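Periplasmic binding protein/LacI transcriptional regulator (Burkholderia graminis C4D1M, PDB 5HQJ) probably serves as the periplasmic sugar-binding component of an ABC transporter, and holds D-arabinose in the cleft between its two lobes. Local coordinates at residues N210-F215 and K238-V243; A32-V37 and I88-N93; T190-A195 and S218-P223; F246-D251 and I264-P269; I128-E133 and V270-L275. One frame throughout, in Å; residues are numbered along the deposited sequence. Where two conformers were deposited one is given.

Interaction 1 (N210-F215 and K238-V243); sequences NLKGIF and KGKLEV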
# COMPACT_ATOMS: atom_id res chain seq x y z
N ASN A 210 20.86 20.38 -4.65
CA ASN A 210 21.75 19.25 -4.92
C ASN A 210 21.16 17.89 -4.49
O ASN A 210 21.87 16.90 -4.36
CB ASN A 210 23.09 19.47 -4.22
CG ASN A 210 24.27 18.93 -5.01
OD1 ASN A 210 24.20 18.75 -6.22
ND2 ASN A 210 25.36 18.68 -4.31
N LEU A 211 19.85 17.86 -4.27
CA LEU A 211 19.13 16.58 -4.08
C LEU A 211 19.48 15.63 -5.23
O LEU A 211 19.58 16.05 -6.38
CB LEU A 211 17.62 16.85 -4.03
CG LEU A 211 16.78 15.71 -3.44
CD1 LEU A 211 17.00 15.53 -1.98
CD2 LEU A 211 15.29 16.02 -3.71
N LYS A 212 19.69 14.37 -4.93
CA LYS A 212 20.08 13.37 -5.92
C LYS A 212 19.04 12.31 -6.09
O LYS A 212 19.01 11.63 -7.10
CB LYS A 212 21.41 12.72 -5.56
CG LYS A 212 22.58 13.71 -5.57
CD LYS A 212 22.85 14.29 -6.96
CE LYS A 212 23.84 15.43 -6.89
NZ LYS A 212 23.23 16.70 -7.38
N GLY A 213 18.22 12.08 -5.06
CA GLY A 213 17.18 11.08 -5.17
C GLY A 213 15.92 11.35 -4.35
O GLY A 213 15.96 12.01 -3.32
N ILE A 214 14.80 10.80 -4.80
CA ILE A 214 13.55 10.80 -4.07
C ILE A 214 12.92 9.40 -4.05
O ILE A 214 12.81 8.74 -5.08
CB ILE A 214 12.50 11.77 -4.66
CG1 ILE A 214 13.06 13.18 -4.73
CG2 ILE A 214 11.18 11.71 -3.84
CD1 ILE A 214 12.11 14.21 -5.43
N PHE A 215 12.44 9.01 -2.89
CA PHE A 215 11.61 7.81 -2.72
C PHE A 215 10.16 8.20 -2.47
O PHE A 215 9.90 8.98 -1.53
CB PHE A 215 12.00 7.00 -1.50
CG PHE A 215 13.42 6.51 -1.45
CD1 PHE A 215 14.44 7.33 -0.95
CD2 PHE A 215 13.75 5.19 -1.77
CE1 PHE A 215 15.75 6.87 -0.84
CE2 PHE A 215 15.05 4.75 -1.66
CZ PHE A 215 16.04 5.57 -1.18
N LYS A 238 14.75 17.36 -14.61
CA LYS A 238 14.48 16.12 -15.32
C LYS A 238 15.80 15.45 -15.67
O LYS A 238 16.64 16.08 -16.31
CB LYS A 238 13.66 16.40 -16.58
CG LYS A 238 13.14 15.13 -17.28
CD LYS A 238 12.69 15.42 -18.72
CE LYS A 238 11.87 14.27 -19.32
NZ LYS A 238 12.49 12.95 -19.10
N GLY A 239 15.97 14.19 -15.28
CA GLY A 239 17.20 13.45 -15.55
C GLY A 239 18.29 13.62 -14.48
O GLY A 239 19.31 12.93 -14.49
N LYS A 240 18.08 14.56 -13.59
CA LYS A 240 19.07 14.85 -12.55
C LYS A 240 18.85 14.02 -11.31
O LYS A 240 19.78 13.67 -10.55
CB LYS A 240 19.01 16.36 -12.23
CG LYS A 240 19.68 16.80 -10.95
CD LYS A 240 19.90 18.32 -10.93
CE LYS A 240 20.50 18.80 -9.60
NZ LYS A 240 20.15 17.91 -8.45
N LEU A 241 17.60 13.67 -11.10
CA LEU A 241 17.21 12.94 -9.91
C LEU A 241 16.95 11.50 -10.21
O LEU A 241 16.41 11.16 -11.27
CB LEU A 241 15.95 13.53 -9.32
CG LEU A 241 15.98 14.86 -8.62
CD1 LEU A 241 14.55 15.14 -8.23
CD2 LEU A 241 16.91 14.84 -7.42
N GLU A 242 17.28 10.65 -9.26
CA GLU A 242 16.82 9.30 -9.29
C GLU A 242 15.56 9.16 -8.44
O GLU A 242 15.61 9.34 -7.21
CB GLU A 242 17.93 8.39 -8.77
CG GLU A 242 17.80 6.95 -9.13
CD GLU A 242 18.12 6.66 -10.60
OE1 GLU A 242 18.88 7.41 -11.25
OE2 GLU A 242 17.61 5.65 -11.09
N VAL A 243 14.46 8.81 -9.10
CA VAL A 243 13.16 8.74 -8.46
C VAL A 243 12.64 7.31 -8.46
O VAL A 243 12.47 6.68 -9.50
CB VAL A 243 12.13 9.67 -9.17
CG1 VAL A 243 10.73 9.55 -8.51
CG2 VAL A 243 12.64 11.12 -9.20
O HOH W 1 20.85 11.67 -9.24
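Leu241 packs against Leu211 and Ile214 where two parallel strands, 211-216 and 242-246, connected by the crossover helix 221-229 of a beta-alpha-beta unit, begin to pair. Followed outward, the Leu241 side chain leaves CB with CG anti to the carbonyl carbon (chi1 -73°) and forks between the two neighbours. Its CD1 branch meets Ile214 CD1 at 3.8 Å. The CD2 branch lies 4.0 Å from Leu211 CB and comes 3.1 Å from Leu211 O. Leu205 of helix 194-207 touches Leu211, Ile214 and Leu241.

The backbones are joined by two hydrogen bonds that both use Glu242: its N donates almost straight to Lys212 O (2.9 Å, 176° at the hydrogen), and its O accepts from Ile214 N. Lys212 O is gripped twice, because a water also donates to it and to Lys240 O, bridging the chains where the pairing frays. Beyond this lies a cationic edge. Lys240 NZ bonds to Pro209 O, and Lys212 NZ turns back to Asn210, a poorly ordered residue. The two ammonium groups nevertheless sit close for like charges, Lys212 NZ being 3.5 Å from Lys240 NZ.

Interaction 2 (A32-V37 and I88-N93); sequences AVIPKV and IAISVN. With 64K (alpha-D-arabinopyranose), chain B.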
# COMPACT_ATOMS: atom_id res chain seq x y z
N ALA A 32 -17.23 -9.19 3.34
CA ALA A 32 -17.05 -7.78 3.15
C ALA A 32 -15.56 -7.46 3.09
O ALA A 32 -14.78 -8.01 3.88
CB ALA A 32 -17.73 -7.00 4.27
N VAL A 33 -15.17 -6.61 2.14
CA VAL A 33 -13.79 -6.17 2.01
C VAL A 33 -13.71 -4.66 2.08
O VAL A 33 -14.48 -3.95 1.41
CB VAL A 33 -13.17 -6.68 0.71
CG1 VAL A 33 -11.69 -6.35 0.68
CG2 VAL A 33 -13.34 -8.18 0.58
N ILE A 34 -12.77 -4.17 2.89
CA ILE A 34 -12.67 -2.76 3.26
C ILE A 34 -11.33 -2.21 2.86
O ILE A 34 -10.30 -2.68 3.40
CB ILE A 34 -12.84 -2.55 4.81
CG1 ILE A 34 -14.13 -3.21 5.29
CG2 ILE A 34 -12.80 -1.05 5.19
CD1 ILE A 34 -14.26 -3.32 6.80
N PRO A 35 -11.30 -1.24 1.94
CA PRO A 35 -10.03 -0.56 1.68
C PRO A 35 -9.74 0.51 2.73
O PRO A 35 -10.58 0.73 3.61
CB PRO A 35 -10.27 0.08 0.31
CG PRO A 35 -11.71 0.45 0.36
CD PRO A 35 -12.36 -0.74 1.02
N LYS A 36 -8.61 1.18 2.60
CA LYS A 36 -8.31 2.29 3.51
C LYS A 36 -9.29 3.44 3.22
O LYS A 36 -9.63 4.21 4.11
CB LYS A 36 -6.86 2.77 3.36
CG LYS A 36 -5.80 1.87 4.07
CD LYS A 36 -4.39 2.47 3.93
CE LYS A 36 -3.30 1.57 4.54
NZ LYS A 36 -1.99 2.27 4.58
N VAL A 37 -9.70 3.53 1.95
CA VAL A 37 -10.60 4.58 1.46
C VAL A 37 -10.72 4.38 -0.04
O VAL A 37 -9.98 3.60 -0.61
CB VAL A 37 -10.09 6.02 1.70
CG1 VAL A 37 -10.69 6.68 2.98
CG2 VAL A 37 -8.54 6.09 1.65
N ILE A 88 -14.83 -10.67 7.19
CA ILE A 88 -14.36 -9.31 6.98
C ILE A 88 -12.86 -9.31 6.68
O ILE A 88 -12.06 -9.82 7.47
CB ILE A 88 -14.58 -8.42 8.20
CG1 ILE A 88 -16.06 -8.41 8.59
CG2 ILE A 88 -14.06 -7.01 7.93
CD1 ILE A 88 -16.33 -7.72 9.92
N ALA A 89 -12.50 -8.71 5.55
CA ALA A 89 -11.10 -8.43 5.23
C ALA A 89 -10.93 -6.92 5.18
O ALA A 89 -11.74 -6.21 4.56
CB ALA A 89 -10.70 -9.06 3.90
N ILE A 90 -9.89 -6.44 5.85
CA ILE A 90 -9.67 -5.02 5.96
C ILE A 90 -8.20 -4.64 5.78
O ILE A 90 -7.29 -5.31 6.27
CB ILE A 90 -10.20 -4.50 7.33
CG1 ILE A 90 -9.98 -2.98 7.44
CG2 ILE A 90 -9.57 -5.27 8.51
CD1 ILE A 90 -10.54 -2.34 8.71
N SER A 91 -7.98 -3.57 5.03
CA SER A 91 -6.73 -2.83 5.05
C SER A 91 -6.84 -1.65 6.04
O SER A 91 -7.70 -0.76 5.87
CB SER A 91 -6.41 -2.31 3.65
OG SER A 91 -5.22 -1.57 3.66
N VAL A 92 -5.98 -1.64 7.06
CA VAL A 92 -6.13 -0.73 8.22
C VAL A 92 -5.33 0.57 8.11
O VAL A 92 -4.13 0.56 7.86
CB VAL A 92 -5.69 -1.46 9.50
CG1 VAL A 92 -5.93 -0.60 10.71
CG2 VAL A 92 -6.46 -2.75 9.63
N ASN A 93 -6.01 1.69 8.32
CA ASN A 93 -5.33 2.97 8.25
C ASN A 93 -4.42 3.21 9.46
O ASN A 93 -3.30 3.68 9.31
CB ASN A 93 -6.34 4.11 8.12
CG ASN A 93 -6.68 4.42 6.66
OD1 ASN A 93 -5.80 4.72 5.84
ND2 ASN A 93 -7.94 4.37 6.35
O2 64K B . 0.07 -0.37 -0.00
C2 64K B . -0.33 1.04 0.00
C3 64K B . -0.19 1.55 -1.40
O3 64K B . 1.18 1.75 -1.67
C4 64K B . -0.86 2.91 -1.59
O4 64K B . -0.17 3.95 -0.87
C5 64K B . -2.23 2.86 -1.09
O5 64K B . -2.21 2.57 0.33
C1 64K B . -1.76 1.16 0.46
O1 64K B . -1.83 0.80 1.78
O HOH W 2 -3.08 4.17 6.64
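Ile34 fills the apolar centre between Ile88 and Ile90, on neighbouring parallel strands 30-34 and 87-90 of one lobe of the periplasmic binding protein fold. Its CD1 reaches Ile88 CG2 at 3.9 Å, while CB meets Ile90 CG1 at the same separation. Ile34 CG1 lies anti to the carbonyl carbon (chi1 -53°), which carries CD1 back toward Ile88. Helix 71-82 covers this face through Gln73 and Ile76. On the other face, Val33 CG1 makes a looser contact with Ala89 CB beneath helix 42-56.

Three backbone bonds fix the register: Ala89 N to Ala32 O, Ile34 N to Ala89 O, and Ser91 N to Ile34 O.

Past the strand ends the contact turns polar. Asn93 crosses the Lys36 side chain, its ND2 donating to Lys36 O (2.8 Å) with the acceptor close to the amide plane and its OD1 lying 3.3 Å from Lys36 CD. Ser91 OG lies beside Lys36 CG and is hydrogen-bonded to the pocket residue Asp116. Extended beyond CG, the lysine carries its ammonium group into the sugar site, where Asn164 OD1 is its strongest partner. A water accepts from Lys36 NZ and donates to both Asn93 O and Asn93 OD1, tying the lysine tip to the asparagine. At the far end, Lys36 NZ makes a weak hydrogen bond to arabinose O1, 3.2 Å away.

Interaction 3 (T190-A195 and S218-P223); sequences TDDDLA and SQVGGP. With 64K (alpha-D-arabinopyranose), chain B.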
# COMPACT_ATOMS: atom_id res chain seq x y z
N THR A 190 1.95 13.29 3.29
CA THR A 190 1.06 13.92 2.33
C THR A 190 -0.40 13.54 2.51
O THR A 190 -1.26 14.09 1.82
CB THR A 190 1.42 13.53 0.90
OG1 THR A 190 1.23 12.12 0.75
CG2 THR A 190 2.87 13.91 0.61
N ASP A 191 -0.65 12.60 3.41
CA ASP A 191 -1.95 12.00 3.53
C ASP A 191 -2.44 11.55 2.16
O ASP A 191 -3.65 11.43 1.95
CB ASP A 191 -2.94 12.98 4.18
CG ASP A 191 -2.49 13.46 5.56
OD1 ASP A 191 -1.86 12.67 6.30
OD2 ASP A 191 -2.76 14.64 5.91
N ASP A 192 -1.51 11.30 1.23
CA ASP A 192 -1.84 10.90 -0.14
C ASP A 192 -2.85 11.85 -0.76
O ASP A 192 -3.67 11.44 -1.57
CB ASP A 192 -2.36 9.46 -0.19
CG ASP A 192 -1.25 8.43 -0.10
OD1 ASP A 192 -0.06 8.82 -0.15
OD2 ASP A 192 -1.56 7.22 -0.01
N ASP A 193 -2.80 13.12 -0.39
CA ASP A 193 -3.47 14.13 -1.18
C ASP A 193 -2.48 14.58 -2.26
O ASP A 193 -1.37 14.98 -1.93
CB ASP A 193 -3.92 15.30 -0.32
CG ASP A 193 -4.59 16.40 -1.12
OD1 ASP A 193 -3.89 17.35 -1.51
OD2 ASP A 193 -5.80 16.32 -1.37
N LEU A 194 -2.87 14.51 -3.54
CA LEU A 194 -1.97 14.82 -4.66
C LEU A 194 -1.53 16.27 -4.59
O LEU A 194 -0.33 16.56 -4.71
CB LEU A 194 -2.64 14.50 -5.99
CG LEU A 194 -1.86 14.78 -7.29
CD1 LEU A 194 -0.47 14.12 -7.29
CD2 LEU A 194 -2.66 14.34 -8.52
N ALA A 195 -2.47 17.17 -4.35
CA ALA A 195 -2.13 18.58 -4.23
C ALA A 195 -1.14 18.79 -3.09
O ALA A 195 -0.15 19.54 -3.20
CB ALA A 195 -3.39 19.40 -4.03
N SER A 218 4.34 5.78 -1.01
CA SER A 218 2.89 5.64 -1.14
C SER A 218 2.46 5.97 -2.58
O SER A 218 3.25 6.46 -3.36
CB SER A 218 2.17 6.52 -0.13
OG SER A 218 2.29 7.87 -0.50
N GLN A 219 1.23 5.67 -2.95
CA GLN A 219 0.91 5.69 -4.38
C GLN A 219 0.97 7.11 -4.97
O GLN A 219 1.21 7.22 -6.15
CB GLN A 219 -0.47 5.05 -4.68
CG GLN A 219 -1.61 5.41 -3.77
CD GLN A 219 -1.87 6.88 -3.74
OE1 GLN A 219 -1.49 7.58 -2.81
NE2 GLN A 219 -2.53 7.38 -4.77
N VAL A 220 0.83 8.16 -4.15
CA VAL A 220 0.91 9.56 -4.63
C VAL A 220 2.33 10.11 -4.94
O VAL A 220 2.49 11.16 -5.63
CB VAL A 220 0.28 10.50 -3.60
CG1 VAL A 220 1.26 10.83 -2.46
CG2 VAL A 220 -0.22 11.77 -4.26
N GLY A 221 3.35 9.44 -4.46
CA GLY A 221 4.68 10.01 -4.57
C GLY A 221 5.14 10.10 -6.01
O GLY A 221 5.66 11.14 -6.46
N GLY A 222 4.94 9.02 -6.76
CA GLY A 222 5.27 9.03 -8.17
C GLY A 222 4.54 10.12 -8.94
O GLY A 222 5.16 10.89 -9.66
N PRO A 223 3.20 10.13 -8.88
CA PRO A 223 2.43 11.12 -9.61
C PRO A 223 2.82 12.54 -9.21
O PRO A 223 2.92 13.40 -10.11
CB PRO A 223 0.98 10.77 -9.25
CG PRO A 223 1.07 9.27 -8.95
CD PRO A 223 2.36 9.08 -8.29
O2 64K B . 0.07 -0.37 -0.00
C2 64K B . -0.33 1.04 0.00
C3 64K B . -0.19 1.55 -1.40
O3 64K B . 1.18 1.75 -1.67
C4 64K B . -0.86 2.91 -1.59
O4 64K B . -0.17 3.95 -0.87
C5 64K B . -2.23 2.86 -1.09
O5 64K B . -2.21 2.57 0.33
C1 64K B . -1.76 1.16 0.46
O1 64K B . -1.83 0.80 1.78
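Asp192 and Ser218 make the polar link between two loops that lead into helices, and with Gln219 they line the arabinose pocket. Ser218 OG donates to Asp192 OD1 at 2.6 Å, on the syn lone pair of the carboxylate, the side of its other oxygen. The serine hydroxyl is placed between backbone N and carbonyl carbon (chi1 72°), from where it points across to the aspartate. The sugar is engaged by backbone: Gln219 N donates to arabinose O4 at 3.0 Å, while Gln219 CG packs 3.4 Å from the sugar C4.

Val220 packs both ways. CG1 lies against polar oxygens, 3.3 Å from Asp192 OD1 and near Thr190 OG1, a hydroxyl bonded to Thr157 O; CG2 makes the apolar contact, facing Leu194 and sitting 3.8 Å from its CD1. That leucine methyl continues to Pro223 CB at 4.1 Å, a looser contact.

Asp193 occupies the N-cap of helix 194-207, its OD1 accepting from Arg196 N. The contact thus joins the N terminus of that helix to the start of helix 221-229, with strand 211-216 between them in the chain, while Pro223 also packs against helix 250-258.

Interaction 4 (F246-D251 and I264-P269); sequences FDDLPD and IMVQRP. With 64K (alpha-D-arabinopyranose), chain B.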
# COMPACT_ATOMS: atom_id res chain seq x y z
N PHE A 246 6.23 3.95 -5.62
CA PHE A 246 5.41 2.79 -5.30
C PHE A 246 4.14 2.74 -6.14
O PHE A 246 3.52 3.77 -6.46
CB PHE A 246 5.06 2.81 -3.80
CG PHE A 246 5.52 1.60 -3.04
CD1 PHE A 246 4.67 0.54 -2.83
CD2 PHE A 246 6.81 1.51 -2.54
CE1 PHE A 246 5.11 -0.58 -2.15
CE2 PHE A 246 7.24 0.39 -1.84
CZ PHE A 246 6.39 -0.64 -1.65
N ASP A 247 3.79 1.51 -6.51
CA ASP A 247 2.53 1.14 -7.18
C ASP A 247 2.57 1.52 -8.65
O ASP A 247 3.57 2.05 -9.14
CB ASP A 247 1.35 1.76 -6.45
CG ASP A 247 1.29 1.34 -4.97
OD1 ASP A 247 1.62 0.16 -4.64
OD2 ASP A 247 0.95 2.18 -4.11
N ASP A 248 1.54 1.13 -9.39
CA ASP A 248 1.56 1.25 -10.85
C ASP A 248 0.34 2.00 -11.37
O ASP A 248 -0.16 1.69 -12.45
CB ASP A 248 1.65 -0.13 -11.54
CG ASP A 248 0.32 -0.88 -11.55
OD1 ASP A 248 -0.43 -0.69 -10.57
OD2 ASP A 248 0.04 -1.64 -12.51
N LEU A 249 -0.11 2.99 -10.61
CA LEU A 249 -1.11 3.96 -11.08
C LEU A 249 -0.76 4.51 -12.45
O LEU A 249 0.41 4.72 -12.72
CB LEU A 249 -1.20 5.14 -10.13
CG LEU A 249 -2.13 5.13 -8.94
CD1 LEU A 249 -1.79 3.98 -8.01
CD2 LEU A 249 -1.97 6.50 -8.27
N PRO A 250 -1.76 4.76 -13.32
CA PRO A 250 -1.42 5.18 -14.69
C PRO A 250 -0.45 6.37 -14.78
O PRO A 250 0.44 6.40 -15.60
CB PRO A 250 -2.79 5.53 -15.28
CG PRO A 250 -3.73 4.62 -14.56
CD PRO A 250 -3.21 4.54 -13.15
N ASP A 251 -0.61 7.33 -13.88
CA ASP A 251 0.29 8.49 -13.82
C ASP A 251 1.74 8.11 -13.51
O ASP A 251 2.70 8.72 -14.01
CB ASP A 251 -0.19 9.51 -12.77
CG ASP A 251 -1.40 10.30 -13.24
OD1 ASP A 251 -1.50 10.59 -14.44
OD2 ASP A 251 -2.25 10.64 -12.39
N ILE A 264 9.89 1.62 -10.18
CA ILE A 264 8.83 1.52 -9.21
C ILE A 264 8.84 0.16 -8.52
O ILE A 264 9.57 -0.79 -8.87
CB ILE A 264 7.47 1.81 -9.84
CG1 ILE A 264 7.17 0.81 -10.97
CG2 ILE A 264 7.41 3.24 -10.36
CD1 ILE A 264 5.87 1.03 -11.73
N MSE A 265 8.05 0.10 -7.47
CA MSE A 265 7.79 -1.13 -6.73
C MSE A 265 6.32 -1.46 -6.88
O MSE A 265 5.49 -0.67 -6.39
CB MSE A 265 8.17 -0.99 -5.24
CG MSE A 265 9.59 -0.52 -4.99
SE MSE A 265 10.83 -1.96 -5.42
CE MSE A 265 10.54 -3.11 -3.88
N VAL A 266 5.99 -2.59 -7.53
CA VAL A 266 4.62 -2.97 -7.78
C VAL A 266 4.27 -4.13 -6.88
O VAL A 266 4.91 -5.16 -6.95
CB VAL A 266 4.37 -3.31 -9.24
CG1 VAL A 266 2.88 -3.59 -9.47
CG2 VAL A 266 4.86 -2.17 -10.14
N GLN A 267 3.28 -3.93 -6.03
CA GLN A 267 2.78 -4.95 -5.12
C GLN A 267 1.84 -5.86 -5.94
O GLN A 267 1.82 -5.75 -7.16
CB GLN A 267 2.06 -4.30 -3.94
CG GLN A 267 2.83 -3.21 -3.24
CD GLN A 267 2.02 -2.69 -2.09
OE1 GLN A 267 1.80 -3.39 -1.12
NE2 GLN A 267 1.54 -1.45 -2.21
N ARG A 268 1.13 -6.78 -5.29
CA ARG A 268 0.15 -7.62 -5.95
C ARG A 268 -1.25 -7.41 -5.35
O ARG A 268 -1.77 -8.25 -4.66
CB ARG A 268 0.60 -9.11 -5.87
CG ARG A 268 1.88 -9.42 -6.65
CD ARG A 268 2.02 -10.86 -7.02
NE ARG A 268 3.10 -11.01 -7.99
CZ ARG A 268 4.38 -11.09 -7.67
NH1 ARG A 268 4.75 -11.07 -6.41
NH2 ARG A 268 5.28 -11.21 -8.63
N PRO A 269 -1.86 -6.22 -5.59
CA PRO A 269 -3.16 -5.89 -4.98
C PRO A 269 -4.32 -6.79 -5.44
O PRO A 269 -5.23 -7.10 -4.68
CB PRO A 269 -3.36 -4.41 -5.39
CG PRO A 269 -2.47 -4.19 -6.59
CD PRO A 269 -1.28 -5.09 -6.34
O2 64K B . 0.07 -0.37 -0.00
C2 64K B . -0.33 1.04 0.00
C3 64K B . -0.19 1.55 -1.40
O3 64K B . 1.18 1.75 -1.67
C4 64K B . -0.86 2.91 -1.59
O4 64K B . -0.17 3.95 -0.87
C5 64K B . -2.23 2.86 -1.09
O5 64K B . -2.21 2.57 0.33
C1 64K B . -1.76 1.16 0.46
O1 64K B . -1.83 0.80 1.78
O HOH W 3 1.32 -1.89 -6.30
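Asp247 and Gln267 meet through a nearly straight hydrogen bond, Gln267 NE2 to Asp247 OD1 at 2.9 Å (164° at the hydrogen). It uses the syn lone pair of the carboxylate and lies close to the amide plane; carboxylate and amide are only 20° apart, so the two flat groups are almost coplanar. Both residues also bind the arabinose. Its O3 donates to Asp247 OD2 in a very short bond of 2.5 Å, and O2 accepts the second N-H of Gln267 NE2, also at 2.9 Å. Gln267 OE1 is bonded to Thr130 OG1, consistent with the amide's orientation, with NE2 turned to the sugar. Asp247 OD1 has a second donor, a water that in turn accepts from Gln267 N. The backbone adds Asp247 N to Met265 O, 2.8 Å.

Phe246 walls the site beside these groups. Gln267 CG meets the ring edge at CE1, 3.6 Å away. Selenomethionine Met265 places its CB over one face, 3.9 Å from the ring centroid and 17° off the normal, a CH-pi contact; Arg168 makes a cation-pi interaction with the same ring.

Strands 242-246 and 263-266 are parallel neighbours joined by helix 250-258. Residues at and just beyond their C-terminal ends line the sugar cleft, as is characteristic of periplasmic binding proteins.

Interaction 5 (I128-E133 and V270-L275); sequences IGTNNE and VTMGSL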
# COMPACT_ATOMS: atom_id res chain seq x y z
N ILE A 128 -2.40 -10.79 4.73
CA ILE A 128 -2.03 -10.99 3.35
C ILE A 128 -1.49 -9.70 2.76
O ILE A 128 -2.23 -8.73 2.55
CB ILE A 128 -3.24 -11.44 2.52
CG1 ILE A 128 -3.84 -12.71 3.14
CG2 ILE A 128 -2.88 -11.62 1.04
CD1 ILE A 128 -5.20 -13.07 2.57
N GLY A 129 -0.21 -9.67 2.43
CA GLY A 129 0.31 -8.47 1.82
C GLY A 129 1.80 -8.47 1.58
O GLY A 129 2.48 -9.50 1.65
N THR A 130 2.30 -7.28 1.26
CA THR A 130 3.71 -7.05 1.01
C THR A 130 4.50 -7.16 2.31
O THR A 130 3.98 -6.87 3.40
CB THR A 130 3.90 -5.65 0.38
OG1 THR A 130 3.14 -5.65 -0.82
CG2 THR A 130 5.32 -5.36 0.08
N ASN A 131 5.76 -7.58 2.17
CA ASN A 131 6.73 -7.45 3.26
C ASN A 131 7.28 -6.06 3.15
O ASN A 131 8.16 -5.80 2.34
CB ASN A 131 7.85 -8.48 3.16
CG ASN A 131 8.83 -8.39 4.31
OD1 ASN A 131 8.91 -7.37 5.02
ND2 ASN A 131 9.59 -9.46 4.52
N ASN A 132 6.70 -5.15 3.90
CA ASN A 132 6.89 -3.74 3.60
C ASN A 132 8.24 -3.24 4.03
O ASN A 132 8.86 -2.45 3.31
CB ASN A 132 5.76 -2.95 4.20
CG ASN A 132 4.49 -3.10 3.42
OD1 ASN A 132 4.37 -2.58 2.31
ND2 ASN A 132 3.54 -3.84 3.98
N GLU A 133 8.78 -3.75 5.13
CA GLU A 133 10.14 -3.35 5.48
C GLU A 133 11.10 -3.87 4.40
O GLU A 133 11.97 -3.14 3.95
CB GLU A 133 10.56 -3.83 6.87
CG GLU A 133 11.93 -3.28 7.27
CD GLU A 133 12.23 -3.41 8.75
OE1 GLU A 133 11.28 -3.54 9.55
OE2 GLU A 133 13.42 -3.37 9.11
N VAL A 270 -4.30 -7.20 -6.71
CA VAL A 270 -5.33 -8.08 -7.24
C VAL A 270 -5.27 -9.40 -6.48
O VAL A 270 -6.29 -9.91 -6.03
CB VAL A 270 -5.15 -8.35 -8.77
CG1 VAL A 270 -6.30 -9.18 -9.26
CG2 VAL A 270 -5.13 -7.08 -9.51
N THR A 271 -4.07 -9.97 -6.39
CA THR A 271 -3.82 -11.20 -5.70
C THR A 271 -4.20 -11.07 -4.21
O THR A 271 -4.78 -12.00 -3.63
CB THR A 271 -2.31 -11.65 -5.88
OG1 THR A 271 -2.06 -12.03 -7.24
CG2 THR A 271 -1.97 -12.80 -4.97
N MSE A 272 -3.88 -9.95 -3.57
CA MSE A 272 -4.34 -9.72 -2.19
C MSE A 272 -5.86 -9.86 -2.05
O MSE A 272 -6.34 -10.52 -1.13
CB MSE A 272 -3.91 -8.34 -1.67
CG MSE A 272 -2.42 -8.14 -1.43
SE MSE A 272 -2.22 -6.31 -0.85
CE MSE A 272 -0.51 -5.93 -1.68
N GLY A 273 -6.62 -9.22 -2.92
CA GLY A 273 -8.07 -9.25 -2.81
C GLY A 273 -8.61 -10.63 -3.07
O GLY A 273 -9.54 -11.13 -2.40
N SER A 274 -8.03 -11.31 -4.05
CA SER A 274 -8.42 -12.66 -4.35
C SER A 274 -8.18 -13.62 -3.17
O SER A 274 -9.07 -14.37 -2.74
CB SER A 274 -7.64 -13.13 -5.58
OG SER A 274 -8.21 -14.31 -6.05
N LEU A 275 -6.95 -13.60 -2.66
CA LEU A 275 -6.60 -14.41 -1.49
C LEU A 275 -7.42 -14.04 -0.28
O LEU A 275 -7.82 -14.91 0.48
CB LEU A 275 -5.12 -14.26 -1.16
CG LEU A 275 -4.18 -14.90 -2.18
CD1 LEU A 275 -2.79 -14.50 -1.80
CD2 LEU A 275 -4.33 -16.46 -2.28
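Ile128 packs against Met272 and Leu275, two residues one turn apart on helix 269-284, which here lies against strand 127-129 of the six-stranded parallel sheet in one lobe of the periplasmic binding protein fold. This apolar part carries most of the contact. Ile128 uses both ends of its branched side chain: CG2 rests near Met272 CA at 4.0 Å and Leu275 CD1 at the same separation, while CD1 reaches Leu275 CB at 3.9 Å and the carbonyl carbon of that residue. With CG1 anti to its own carbonyl carbon (chi1 -56°), the longer branch extends along the helix to Leu275 while CG2 remains between the two helix residues.

Selenomethionine Met272 runs past Gly129, where Gly129 CA is 4.3 Å from Met272 CG. Its terminal CE then comes 3.8 Å from Thr130 OG1, a van der Waals approach to a polar atom whose hydrogen-bond partner is Gln267 OE1 of the sugar pocket.

No hydrogen bond crosses the contact. Between segments 128-133 and 270-275, then, apolar packing without directional bonds makes the contact.

How the interactions relate
From the N terminus, interaction 2 closes first, pairing strands 30-34 and 87-90 in one lobe before any other contact opens. Interaction 5 spans the longest loop, from strand 127-129 to helix 269-284, and interactions 1, 3 and 4 all nest within it. Interactions 3 and 1 cross, their segments alternating along 190-243; interaction 4 follows both in series. Interactions 1 and 4 bind successive strands of the second lobe's sheet. Interactions 3 and 4 touch, Gln219 CB lying 3.2 Å from Asp247 OD2, and interactions 4 and 5 meet at Gln267 and Thr130. Interactions 2, 3 and 4 reach the same arabinose from both lobes.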